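Local coordinates for proteasome assembly chaperone family protein (PDB 3WZ2) that is an archaeal homologue of the proteasome-assembly chaperones and probably helps in the assembly or activation of the proteasome, at residues 46-51 against 71-76; 20-25 against 81-86; 187-192 against 213-218; 27-32 against 179-184. One frame throughout, in Å; residues are numbered along the deposited sequence.

Contact 1 (46-51 against 71-76); sequences MDLIGY and PLRFYG
Asp47 and Gly76 exchange a pair of backbone bonds (Asp47 N to Gly76 O 3.1 Å, Gly76 N to Asp47 O 2.9 Å) in an antiparallel ladder whose strand segments, 47-51 and 72-76, approach to 4.4 Å at 148°. A classic beta bulge shifts the register where two residues, Ile49 and Gly50, stand opposite the single Phe74. Phe74 O takes a bond from Ile49 N (2.9 Å, 165°) and a weak one from Gly50 N, while Phe74 N gives to Gly50 O at 2.9 Å. Leu48, Tyr51, Arg73 and Tyr75 share one face. There Leu48 CD1 lies over a face of the Tyr75 ring, offset toward its rim, and meets Arg73 CB at 3.5 Å, the two side chains crossing at about a right angle. CG of Leu48 stands opposite the backbone N (chi1 179°), which carries the branch to both neighbours. Met46 CB closes on Tyr75 CB at 3.8 Å. On the other face the Phe74 ring turns its edge to the peptide of Gly50 and Tyr51. Tyr51 meets Trp165 of a second subunit edge-to-face. Tyr75 OH accepts from Arg73 NE at 2.8 Å, nearly in the guanidinium plane; a phenylalanine at Tyr75 would probably leave that N-H without its acceptor. With NE on the phenol and NH1 on both Asp86 and Pro70 O, the buried guanidinium is probably restricted in turning.

Contact 2 (20-25 against 81-86); sequences AIFIEG and IIAIAD
Two neighbouring parallel strands in the middle of the mixed sheet, 21-24 and 80-85, meet here, with Phe22 beside Ile81, Ile23 beside Ile82 and Glu24 beside Ala83. The short axes run 4.7 Å apart at 20°, and the bonds alternate as a parallel ladder requires: Ile81 N gives to Ile21 O, Ile23 N to Ile81 O (2.7 Å), Ala83 N to Ile23 O, and Gly25 N to Ala83 O (3.1 Å). All four are fairly straight, none below 161° at the hydrogen. Beyond Gly25 a water continues the link, donating to Gly25 O at 2.6 Å and accepting from Ala85 N at 2.8 Å. On the face of Phe22, the aromatic ring spans two residues of the other strand: CD1 touches Ile81 CG2 at 3.9 Å and CZ reaches Ala83 CB at 3.6 Å. Its CG lies opposite the backbone N (chi1 -176°), laying the ring along the strand toward Ala83. Replacing Phe22 with an alanine would probably open a gap over Ile81 and Ala83 and uncover the side of helix 91-107 at Ile101 and Leu105. Ile81 CD1 also packs on Ala20 CB. On the reverse face Ile23 CB meets Ile82 CG1 at 4.1 Å, and Ile82 leads on to Ala37 and Leu40 of helix 32-43. The carboxylate of buried Glu24 is satisfied by Ser115, Ser160 and the backbone of Tyr26. Hydrophobic parallel strands covered by helices on both faces are typical of the core of an alpha/beta/alpha sandwich.

Contact 3 (187-192 against 213-218); sequences DPRAAA and KEAEMI
Arg189 lays one face of its guanidinium over the methyl group of Ala215, with NH2 3.2 Å from Ala215 CB and CZ 3.5 Å from the same carbon. The methyl lies toward the rim of the planar group, so the charged end rests against carbon without a hydrogen bond to the opposing segment. The chain, extended at chi2 and somewhat bent at chi3 (-146°), brings its end nearer the other helix; the arginine is exposed, and its placement may owe something to crystal packing. Pro188 carries the other half of the contact. Its ring points CG at the first turn of helix 215-221, 3.5 Å from Ala215 O and 3.9 Å from Ala215 CB, while Ile218 CG2, one turn further on, comes to 4.2 Å from Pro188 CG. Ala215 is touched by both the proline ring and the guanidinium, from different directions, and its small side chain probably allows both to come close. Pro188 and Arg189 lie in the first turn of a helix capped by Asp187, whose OD1 accepts from Ala190 N at 3.0 Å and 169°, from above the carboxylate plane, with a weak second bond from Arg189 N. Asp187 OD2 is hydrogen-bonded to Thr181 OG1. Around the contact, Leu211 and Leu212 of helix 209-213 pack on Ile218, Ala192 and Arg189, while Ala190 and Ala191 of helix 188-202 lean on Val32 and Ile35 of helix 32-43.

Contact 4 (27-32 against 179-184); sequences PGVGLV and GETFGD
Val29, Val32 and Thr181 form the first shell, meeting through methyl groups: Thr181 CG2 lies 4.1 Å from Val29 CG1 and equally 4.1 Å from Val32 CG2. The side chains of Val32 and Thr181 run alongside in opposite senses and touch by CG2 on CG2. Val29 CG1 also reaches Gly183 CA at 3.9 Å, placed there by a first torsion that sets it opposite its backbone N (chi1 -172°). No direct hydrogen bond joins the segments; instead a water accepts from Gly30 N at 2.9 Å and donates to Gly183 O at 3.0 Å. In the second shell Thr181 OG1 bonds to Asp187, which probably helps keep CG2 turned to the two valines. Glycines fit the backbone: Gly30 has positive phi (68°), and a side chain there would press on Thr181 CG2 and Val32 CG2, while the angles of Gly183 would jam a CB against the preceding carbonyl. Leu31 N bonds back to Gly28 O, tightening the loop before the helix. Further out, Ala190 of helix 188-202 packs on both Val32 and Thr181. The loop is the beta-to-alpha connection from strand 21-24 to helix 32-43, packed on the C-terminal end of strand 174-181, as in alpha/beta folds, where such loops gather at strand ends.

Contacts 1 and 2 belong to one sheet and share its bonding: strands 72-77 and 80-85 are neighbours, probably joined by a hydrogen bond from Ile82 N to Tyr75 O at 2.8 Å. Contact 2 is wholly buried, parallel and regular, whereas contact 1, nearer the sheet's margin, is antiparallel, bulged and partly exposed. Contacts 3 and 4 have no direct hydrogen bonds between their segments and rely on carbon packing, with a guanidinium laid on a methyl in the partly exposed contact 3 and a bridging water in the buried contact 4. Their centres lie about 11 Å apart, and Asp187 joins them. Contact 4 reaches the same sheet through strand 174-181, and its loop touches contact 2 where Pro27 packs on Ala85.

Contact 1 (46-51 against 71-76)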
loop_
_atom_site.group_PDB
_atom_site.type_symbol
_atom_site.label_atom_id
_atom_site.label_comp_id
_atom_site.label_asym_id
_atom_site.label_seq_id
_atom_site.Cartn_x
_atom_site.Cartn_y
_atom_site.Cartn_z
ATOM N N MET B 46 13.599 17.796 -33.825
ATOM C CA MET B 46 14.433 16.956 -32.981
ATOM C C MET B 46 14.149 15.492 -33.258
ATOM O O MET B 46 13.050 15.148 -33.619
ATOM C CB MET B 46 14.192 17.291 -31.512
ATOM C CG MET B 46 14.609 18.710 -31.194
ATOM S SD MET B 46 14.910 18.933 -29.441
ATOM C CE MET B 46 15.866 20.420 -29.441
ATOM N N ASP B 47 15.141 14.646 -33.049
ATOM C CA ASP B 47 14.935 13.207 -33.003
ATOM C C ASP B 47 14.578 12.760 -31.599
ATOM O O ASP B 47 15.023 13.345 -30.604
ATOM C CB ASP B 47 16.205 12.463 -33.445
ATOM C CG ASP B 47 16.735 12.968 -34.781
ATOM O OD1 ASP B 47 15.951 13.010 -35.760
ATOM O OD2 ASP B 47 17.921 13.368 -34.847
ATOM N N LEU B 48 13.813 11.678 -31.522
ATOM C CA LEU B 48 13.670 10.925 -30.303
ATOM C C LEU B 48 14.999 10.241 -29.969
ATOM O O LEU B 48 15.471 9.437 -30.749
ATOM C CB LEU B 48 12.576 9.888 -30.489
ATOM C CG LEU B 48 12.301 8.984 -29.295
ATOM C CD1 LEU B 48 11.694 9.791 -28.176
ATOM C CD2 LEU B 48 11.349 7.867 -29.703
ATOM N N ILE B 49 15.602 10.572 -28.826
ATOM C CA ILE B 49 16.909 10.002 -28.484
ATOM C C ILE B 49 16.908 9.087 -27.250
ATOM O O ILE B 49 17.889 8.414 -26.995
ATOM C CB ILE B 49 18.008 11.082 -28.332
ATOM C CG1 ILE B 49 17.650 12.106 -27.241
ATOM C CG2 ILE B 49 18.249 11.770 -29.663
ATOM C CD1 ILE B 49 18.827 12.945 -26.771
ATOM N N GLY B 50 15.830 9.093 -26.482
ATOM C CA GLY B 50 15.744 8.261 -25.309
ATOM C C GLY B 50 14.425 8.355 -24.592
ATOM O O GLY B 50 13.494 8.991 -25.052
ATOM N N TYR B 51 14.354 7.695 -23.438
ATOM C CA TYR B 51 13.121 7.601 -22.700
ATOM C C TYR B 51 13.397 7.244 -21.265
ATOM O O TYR B 51 14.497 6.822 -20.917
ATOM C CB TYR B 51 12.180 6.580 -23.356
ATOM C CG TYR B 51 12.778 5.195 -23.524
ATOM C CD1 TYR B 51 13.718 4.951 -24.509
ATOM C CD2 TYR B 51 12.387 4.150 -22.712
ATOM C CE1 TYR B 51 14.265 3.698 -24.687
ATOM C CE2 TYR B 51 12.928 2.879 -22.882
ATOM C CZ TYR B 51 13.874 2.664 -23.865
ATOM O OH TYR B 51 14.427 1.395 -24.055
ATOM N N PRO B 71 5.734 7.087 -23.257
ATOM C CA PRO B 71 5.087 8.288 -22.769
ATOM C C PRO B 71 6.018 9.279 -22.113
ATOM O O PRO B 71 5.654 10.447 -22.035
ATOM C CB PRO B 71 4.057 7.754 -21.750
ATOM C CG PRO B 71 4.556 6.422 -21.360
ATOM C CD PRO B 71 5.317 5.882 -22.530
ATOM N N LEU B 72 7.187 8.843 -21.636
ATOM C CA LEU B 72 8.181 9.767 -21.076
ATOM C C LEU B 72 9.429 9.706 -21.912
ATOM O O LEU B 72 10.095 8.685 -21.952
ATOM C CB LEU B 72 8.520 9.396 -19.635
ATOM C CG LEU B 72 7.670 10.081 -18.596
ATOM C CD1 LEU B 72 6.231 9.586 -18.630
ATOM C CD2 LEU B 72 8.267 9.856 -17.218
ATOM N N ARG B 73 9.681 10.755 -22.666
ATOM C CA ARG B 73 10.671 10.674 -23.710
ATOM C C ARG B 73 11.567 11.915 -23.723
ATOM O O ARG B 73 11.215 12.953 -23.172
ATOM C CB ARG B 73 10.062 10.405 -25.110
ATOM C CG ARG B 73 8.824 11.163 -25.412
ATOM C CD ARG B 73 8.116 10.690 -26.685
ATOM N NE ARG B 73 7.145 11.719 -27.003
ATOM C CZ ARG B 73 5.996 11.860 -26.392
ATOM N NH1 ARG B 73 5.623 11.000 -25.446
ATOM N NH2 ARG B 73 5.177 12.825 -26.763
ATOM N N PHE B 74 12.724 11.749 -24.347
ATOM C CA PHE B 74 13.711 12.804 -24.540
ATOM C C PHE B 74 13.959 12.991 -26.015
ATOM O O PHE B 74 14.188 12.018 -26.743
ATOM C CB PHE B 74 15.020 12.428 -23.860
ATOM C CG PHE B 74 14.869 12.197 -22.388
ATOM C CD1 PHE B 74 14.779 13.258 -21.520
ATOM C CD2 PHE B 74 14.790 10.905 -21.876
ATOM C CE1 PHE B 74 14.624 13.048 -20.163
ATOM C CE2 PHE B 74 14.635 10.694 -20.511
ATOM C CZ PHE B 74 14.533 11.775 -19.655
ATOM N N TYR B 75 13.897 14.249 -26.455
ATOM C CA TYR B 75 14.237 14.628 -27.803
ATOM C C TYR B 75 15.541 15.369 -27.800
ATOM O O TYR B 75 15.910 15.998 -26.802
ATOM C CB TYR B 75 13.141 15.513 -28.378
ATOM C CG TYR B 75 11.837 14.802 -28.622
ATOM C CD1 TYR B 75 11.628 14.084 -29.796
ATOM C CD2 TYR B 75 10.833 14.834 -27.698
ATOM C CE1 TYR B 75 10.448 13.417 -30.039
ATOM C CE2 TYR B 75 9.630 14.171 -27.925
ATOM C CZ TYR B 75 9.458 13.460 -29.098
ATOM O OH TYR B 75 8.273 12.823 -29.307
ATOM N N GLY B 76 16.234 15.311 -28.920
ATOM C CA GLY B 76 17.588 15.773 -29.010
ATOM C C GLY B 76 17.888 16.357 -30.356
ATOM O O GLY B 76 17.440 15.845 -31.382
#

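Contact 2 (20-25 against 81-86)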
loop_
_atom_site.group_PDB
_atom_site.type_symbol
_atom_site.label_atom_id
_atom_site.label_comp_id
_atom_site.label_asym_id
_atom_site.label_seq_id
_atom_site.Cartn_x
_atom_site.Cartn_y
_atom_site.Cartn_z
ATOM N N ALA B 20 25.318 19.288 -22.342
ATOM C CA ALA B 20 23.914 19.391 -22.716
ATOM C C ALA B 20 23.286 20.656 -22.176
ATOM O O ALA B 20 23.567 21.108 -21.044
ATOM C CB ALA B 20 23.172 18.171 -22.197
ATOM N N ILE B 21 22.431 21.246 -22.987
ATOM C CA ILE B 21 21.393 22.122 -22.506
ATOM C C ILE B 21 20.121 21.320 -22.405
ATOM O O ILE B 21 19.579 20.855 -23.416
ATOM C CB ILE B 21 21.237 23.325 -23.434
ATOM C CG1 ILE B 21 22.515 24.169 -23.385
ATOM C CG2 ILE B 21 20.024 24.164 -23.040
ATOM C CD1 ILE B 21 22.662 25.120 -24.559
ATOM N N PHE B 22 19.641 21.153 -21.165
ATOM C CA PHE B 22 18.521 20.262 -20.875
ATOM C C PHE B 22 17.317 21.086 -20.549
ATOM O O PHE B 22 17.363 21.913 -19.630
ATOM C CB PHE B 22 18.852 19.392 -19.677
ATOM C CG PHE B 22 17.797 18.381 -19.352
ATOM C CD1 PHE B 22 17.860 17.121 -19.885
ATOM C CD2 PHE B 22 16.784 18.672 -18.472
ATOM C CE1 PHE B 22 16.905 16.164 -19.567
ATOM C CE2 PHE B 22 15.831 17.725 -18.141
ATOM C CZ PHE B 22 15.896 16.470 -18.687
ATOM N N ILE B 23 16.246 20.868 -21.292
ATOM C CA ILE B 23 15.028 21.632 -21.113
ATOM C C ILE B 23 13.910 20.709 -20.701
ATOM O O ILE B 23 13.653 19.722 -21.384
ATOM C CB ILE B 23 14.643 22.303 -22.422
ATOM C CG1 ILE B 23 15.752 23.269 -22.828
ATOM C CG2 ILE B 23 13.322 23.033 -22.277
ATOM C CD1 ILE B 23 15.667 23.672 -24.278
ATOM N N GLU B 24 13.233 21.020 -19.600
ATOM C CA GLU B 24 12.217 20.122 -19.077
ATOM C C GLU B 24 10.853 20.811 -19.129
ATOM O O GLU B 24 10.725 21.931 -18.672
ATOM C CB GLU B 24 12.560 19.758 -17.621
ATOM C CG GLU B 24 11.448 19.068 -16.866
ATOM C CD GLU B 24 10.485 20.019 -16.148
ATOM O OE1 GLU B 24 10.929 20.894 -15.365
ATOM O OE2 GLU B 24 9.272 19.824 -16.272
ATOM N N GLY B 25 9.849 20.141 -19.678
ATOM C CA GLY B 25 8.502 20.692 -19.763
ATOM C C GLY B 25 7.437 19.663 -19.424
ATOM O O GLY B 25 6.529 19.428 -20.218
ATOM N N ILE B 81 18.664 18.906 -25.254
ATOM C CA ILE B 81 17.753 17.820 -24.920
ATOM C C ILE B 81 16.476 18.429 -24.380
ATOM O O ILE B 81 16.523 19.342 -23.555
ATOM C CB ILE B 81 18.340 16.902 -23.853
ATOM C CG1 ILE B 81 19.686 16.315 -24.320
ATOM C CG2 ILE B 81 17.361 15.801 -23.493
ATOM C CD1 ILE B 81 20.420 15.545 -23.258
ATOM N N ILE B 82 15.337 17.919 -24.850
ATOM C CA ILE B 82 14.025 18.294 -24.319
ATOM C C ILE B 82 13.335 17.088 -23.733
ATOM O O ILE B 82 13.250 16.055 -24.391
ATOM C CB ILE B 82 13.154 18.900 -25.412
ATOM C CG1 ILE B 82 13.834 20.180 -25.888
ATOM C CG2 ILE B 82 11.766 19.215 -24.899
ATOM C CD1 ILE B 82 13.068 20.920 -26.929
ATOM N N ALA B 83 12.844 17.218 -22.503
ATOM C CA ALA B 83 12.176 16.139 -21.799
ATOM C C ALA B 83 10.688 16.393 -21.749
ATOM O O ALA B 83 10.261 17.456 -21.260
ATOM C CB ALA B 83 12.728 16.046 -20.383
ATOM N N ILE B 84 9.909 15.388 -22.151
ATOM C CA ILE B 84 8.450 15.493 -22.292
ATOM C C ILE B 84 7.822 14.336 -21.541
ATOM O O ILE B 84 8.377 13.248 -21.509
ATOM C CB ILE B 84 8.085 15.415 -23.802
ATOM C CG1 ILE B 84 8.540 16.774 -24.483
ATOM C CG2 ILE B 84 6.613 15.047 -24.012
ATOM C CD1 ILE B 84 8.359 16.871 -25.970
ATOM N N ALA B 85 6.654 14.561 -20.965
ATOM C CA ALA B 85 5.846 13.497 -20.423
ATOM C C ALA B 85 4.386 13.662 -20.813
ATOM O O ALA B 85 3.821 14.728 -20.632
ATOM C CB ALA B 85 5.969 13.475 -18.900
ATOM N N ASP B 86 3.753 12.583 -21.250
ATOM C CA ASP B 86 2.347 12.608 -21.572
ATOM C C ASP B 86 1.421 12.104 -20.467
ATOM O O ASP B 86 0.217 12.107 -20.649
ATOM C CB ASP B 86 2.114 11.859 -22.884
ATOM C CG ASP B 86 2.592 12.674 -24.109
ATOM O OD1 ASP B 86 2.418 13.903 -24.105
ATOM O OD2 ASP B 86 3.184 12.098 -25.050
HETATM O O HOH W 1 5.685 17.131 -21.224
#

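Contact 3 (187-192 against 213-218)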
loop_
_atom_site.group_PDB
_atom_site.type_symbol
_atom_site.label_atom_id
_atom_site.label_comp_id
_atom_site.label_asym_id
_atom_site.label_seq_id
_atom_site.Cartn_x
_atom_site.Cartn_y
_atom_site.Cartn_z
ATOM N N ASP B 187 -3.086 26.609 -21.658
ATOM C CA ASP B 187 -2.760 27.981 -22.088
ATOM C C ASP B 187 -1.611 28.019 -23.079
ATOM O O ASP B 187 -0.454 28.255 -22.720
ATOM C CB ASP B 187 -2.498 28.880 -20.880
ATOM C CG ASP B 187 -2.499 30.373 -21.245
ATOM O OD1 ASP B 187 -2.456 30.689 -22.479
ATOM O OD2 ASP B 187 -2.533 31.191 -20.286
ATOM N N PRO B 188 -1.918 27.810 -24.348
ATOM C CA PRO B 188 -0.856 27.886 -25.351
ATOM C C PRO B 188 -0.262 29.282 -25.526
ATOM O O PRO B 188 0.871 29.408 -26.029
ATOM C CB PRO B 188 -1.533 27.420 -26.652
ATOM C CG PRO B 188 -2.983 27.395 -26.368
ATOM C CD PRO B 188 -3.189 27.339 -24.892
ATOM N N ARG B 189 -0.988 30.311 -25.127
ATOM C CA ARG B 189 -0.466 31.674 -25.248
ATOM C C ARG B 189 0.587 31.975 -24.224
ATOM O O ARG B 189 1.587 32.567 -24.561
ATOM C CB ARG B 189 -1.581 32.700 -25.140
ATOM C CG ARG B 189 -2.454 32.624 -26.376
ATOM C CD ARG B 189 -3.646 33.539 -26.318
ATOM N NE ARG B 189 -4.697 32.833 -27.033
ATOM C CZ ARG B 189 -4.890 32.863 -28.347
ATOM N NH1 ARG B 189 -4.140 33.620 -29.146
ATOM N NH2 ARG B 189 -5.885 32.147 -28.846
ATOM N N ALA B 190 0.389 31.504 -23.004
ATOM C CA ALA B 190 1.439 31.499 -22.017
ATOM C C ALA B 190 2.621 30.656 -22.442
ATOM O O ALA B 190 3.761 31.090 -22.311
ATOM C CB ALA B 190 0.911 31.019 -20.662
ATOM N N ALA B 191 2.363 29.506 -23.058
ATOM C CA ALA B 191 3.446 28.701 -23.602
ATOM C C ALA B 191 4.271 29.486 -24.606
ATOM O O ALA B 191 5.498 29.452 -24.614
ATOM C CB ALA B 191 2.933 27.422 -24.209
ATOM N N ALA B 192 3.592 30.194 -25.476
ATOM C CA ALA B 192 4.256 31.003 -26.491
ATOM C C ALA B 192 5.100 32.072 -25.849
ATOM O O ALA B 192 6.206 32.313 -26.305
ATOM C CB ALA B 192 3.229 31.633 -27.429
ATOM N N LYS B 213 -1.310 30.506 -33.800
ATOM C CA LYS B 213 -2.241 30.181 -34.879
ATOM C C LYS B 213 -3.136 28.992 -34.509
ATOM O O LYS B 213 -4.347 28.977 -34.797
ATOM C CB LYS B 213 -1.455 29.905 -36.191
ATOM C CG LYS B 213 -2.094 28.854 -37.101
ATOM C CD LYS B 213 -1.682 28.995 -38.570
ATOM C CE LYS B 213 -2.910 29.083 -39.473
ATOM N NZ LYS B 213 -2.558 29.161 -40.917
ATOM N N GLU B 214 -2.560 28.029 -33.809
ATOM C CA GLU B 214 -3.314 26.860 -33.409
ATOM C C GLU B 214 -3.748 26.887 -31.955
ATOM O O GLU B 214 -4.203 25.873 -31.437
ATOM C CB GLU B 214 -2.496 25.623 -33.640
ATOM C CG GLU B 214 -2.003 25.443 -35.050
ATOM C CD GLU B 214 -1.040 24.232 -35.186
ATOM O OE1 GLU B 214 -1.070 23.288 -34.327
ATOM O OE2 GLU B 214 -0.191 24.237 -36.125
ATOM N N ALA B 215 -3.723 28.047 -31.321
ATOM C CA ALA B 215 -4.069 28.156 -29.907
ATOM C C ALA B 215 -5.431 27.545 -29.568
ATOM O O ALA B 215 -5.545 26.763 -28.592
ATOM C CB ALA B 215 -4.032 29.611 -29.438
ATOM N N GLU B 216 -6.467 27.944 -30.315
ATOM C CA GLU B 216 -7.843 27.484 -30.036
ATOM C C GLU B 216 -7.912 25.971 -30.125
ATOM O O GLU B 216 -8.462 25.316 -29.244
ATOM C CB GLU B 216 -8.885 28.145 -30.971
ATOM C CG GLU B 216 -10.067 27.253 -31.391
ATOM C CD GLU B 216 -11.026 27.918 -32.390
ATOM O OE1 GLU B 216 -10.778 29.071 -32.821
ATOM O OE2 GLU B 216 -12.025 27.266 -32.750
ATOM N N MET B 217 -7.339 25.425 -31.190
ATOM C CA MET B 217 -7.344 23.996 -31.409
ATOM C C MET B 217 -6.590 23.251 -30.296
ATOM O O MET B 217 -7.076 22.233 -29.780
ATOM C CB MET B 217 -6.717 23.702 -32.777
ATOM C CG MET B 217 -6.348 22.256 -33.028
ATOM S SD MET B 217 -5.494 22.102 -34.637
ATOM C CE MET B 217 -3.729 21.840 -34.331
ATOM N N ILE B 218 -5.409 23.752 -29.924
ATOM C CA ILE B 218 -4.617 23.131 -28.869
ATOM C C ILE B 218 -5.367 23.157 -27.544
ATOM O O ILE B 218 -5.390 22.165 -26.811
ATOM C CB ILE B 218 -3.256 23.828 -28.716
ATOM C CG1 ILE B 218 -2.361 23.515 -29.925
ATOM C CG2 ILE B 218 -2.558 23.378 -27.443
ATOM C CD1 ILE B 218 -1.317 24.582 -30.177
#

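Contact 4 (27-32 against 179-184)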
loop_
_atom_site.group_PDB
_atom_site.type_symbol
_atom_site.label_atom_id
_atom_site.label_comp_id
_atom_site.label_asym_id
_atom_site.label_seq_id
_atom_site.Cartn_x
_atom_site.Cartn_y
_atom_site.Cartn_z
ATOM N N PRO B 27 4.105 17.937 -17.540
ATOM C CA PRO B 27 2.798 18.518 -17.270
ATOM C C PRO B 27 2.697 19.218 -15.945
ATOM O O PRO B 27 3.230 18.759 -14.948
ATOM C CB PRO B 27 1.852 17.303 -17.280
ATOM C CG PRO B 27 2.576 16.264 -18.085
ATOM C CD PRO B 27 4.023 16.485 -17.800
ATOM N N GLY B 28 2.004 20.332 -15.931
ATOM C CA GLY B 28 1.909 21.175 -14.743
ATOM C C GLY B 28 0.877 22.255 -15.067
ATOM O O GLY B 28 0.108 22.107 -16.016
ATOM N N VAL B 29 0.884 23.344 -14.310
ATOM C CA VAL B 29 -0.191 24.343 -14.368
ATOM C C VAL B 29 -0.306 24.922 -15.771
ATOM O O VAL B 29 0.689 25.284 -16.382
ATOM C CB VAL B 29 0.149 25.596 -13.478
ATOM C CG1 VAL B 29 -1.055 26.535 -13.379
ATOM C CG2 VAL B 29 0.634 25.237 -12.076
ATOM N N GLY B 30 -1.524 25.007 -16.267
ATOM C CA GLY B 30 -1.808 25.507 -17.603
ATOM C C GLY B 30 -1.329 24.652 -18.737
ATOM O O GLY B 30 -1.459 25.042 -19.897
ATOM N N LEU B 31 -0.698 23.526 -18.421
ATOM C CA LEU B 31 0.139 22.795 -19.375
ATOM C C LEU B 31 1.091 23.705 -20.162
ATOM O O LEU B 31 1.451 23.434 -21.295
ATOM C CB LEU B 31 -0.727 21.993 -20.307
ATOM C CG LEU B 31 -1.531 20.875 -19.666
ATOM C CD1 LEU B 31 -2.501 20.291 -20.677
ATOM C CD2 LEU B 31 -0.639 19.757 -19.136
ATOM N N VAL B 32 1.574 24.742 -19.510
ATOM C CA VAL B 32 2.416 25.730 -20.155
ATOM C C VAL B 32 3.691 25.089 -20.614
ATOM O O VAL B 32 4.098 25.223 -21.772
ATOM C CB VAL B 32 2.684 26.925 -19.231
ATOM C CG1 VAL B 32 3.642 27.921 -19.828
ATOM C CG2 VAL B 32 1.375 27.630 -18.892
ATOM N N GLY B 179 5.571 31.097 -17.063
ATOM C CA GLY B 179 4.546 31.865 -17.761
ATOM C C GLY B 179 3.353 32.027 -16.878
ATOM O O GLY B 179 2.702 31.036 -16.520
ATOM N N GLU B 180 3.063 33.258 -16.517
ATOM C CA GLU B 180 1.769 33.590 -15.920
ATOM C C GLU B 180 0.629 33.088 -16.768
ATOM O O GLU B 180 0.661 33.125 -18.015
ATOM C CB GLU B 180 1.589 35.096 -15.727
ATOM C CG GLU B 180 2.512 35.708 -14.700
ATOM C CD GLU B 180 2.259 37.204 -14.501
ATOM O OE1 GLU B 180 1.634 37.813 -15.406
ATOM O OE2 GLU B 180 2.658 37.769 -13.457
ATOM N N THR B 181 -0.369 32.551 -16.092
ATOM C CA THR B 181 -1.527 31.948 -16.765
ATOM C C THR B 181 -2.705 31.966 -15.787
ATOM O O THR B 181 -2.533 32.219 -14.574
ATOM C CB THR B 181 -1.196 30.525 -17.279
ATOM O OG1 THR B 181 -2.286 30.013 -18.070
ATOM C CG2 THR B 181 -0.913 29.558 -16.139
ATOM N N PHE B 182 -3.891 31.690 -16.294
ATOM C CA PHE B 182 -5.110 31.680 -15.473
ATOM C C PHE B 182 -4.913 30.770 -14.277
ATOM O O PHE B 182 -5.111 31.158 -13.129
ATOM C CB PHE B 182 -6.297 31.174 -16.288
ATOM C CG PHE B 182 -6.523 31.924 -17.572
ATOM C CD1 PHE B 182 -5.910 31.525 -18.768
ATOM C CD2 PHE B 182 -7.365 33.028 -17.593
ATOM C CE1 PHE B 182 -6.131 32.216 -19.961
ATOM C CE2 PHE B 182 -7.584 33.720 -18.775
ATOM C CZ PHE B 182 -6.978 33.315 -19.958
ATOM N N GLY B 183 -4.541 29.535 -14.560
ATOM C CA GLY B 183 -4.364 28.534 -13.508
ATOM C C GLY B 183 -5.215 27.295 -13.676
ATOM O O GLY B 183 -5.025 26.314 -12.974
ATOM N N ASP B 184 -6.148 27.316 -14.614
ATOM C CA ASP B 184 -7.170 26.276 -14.629
ATOM C C ASP B 184 -7.646 25.950 -16.016
ATOM O O ASP B 184 -8.714 25.387 -16.213
ATOM C CB ASP B 184 -8.305 26.609 -13.639
ATOM C CG ASP B 184 -8.842 28.037 -13.738
ATOM O OD1 ASP B 184 -9.680 28.371 -12.874
ATOM O OD2 ASP B 184 -8.458 28.807 -14.639
HETATM O O HOH W 2 -3.702 24.163 -14.559
#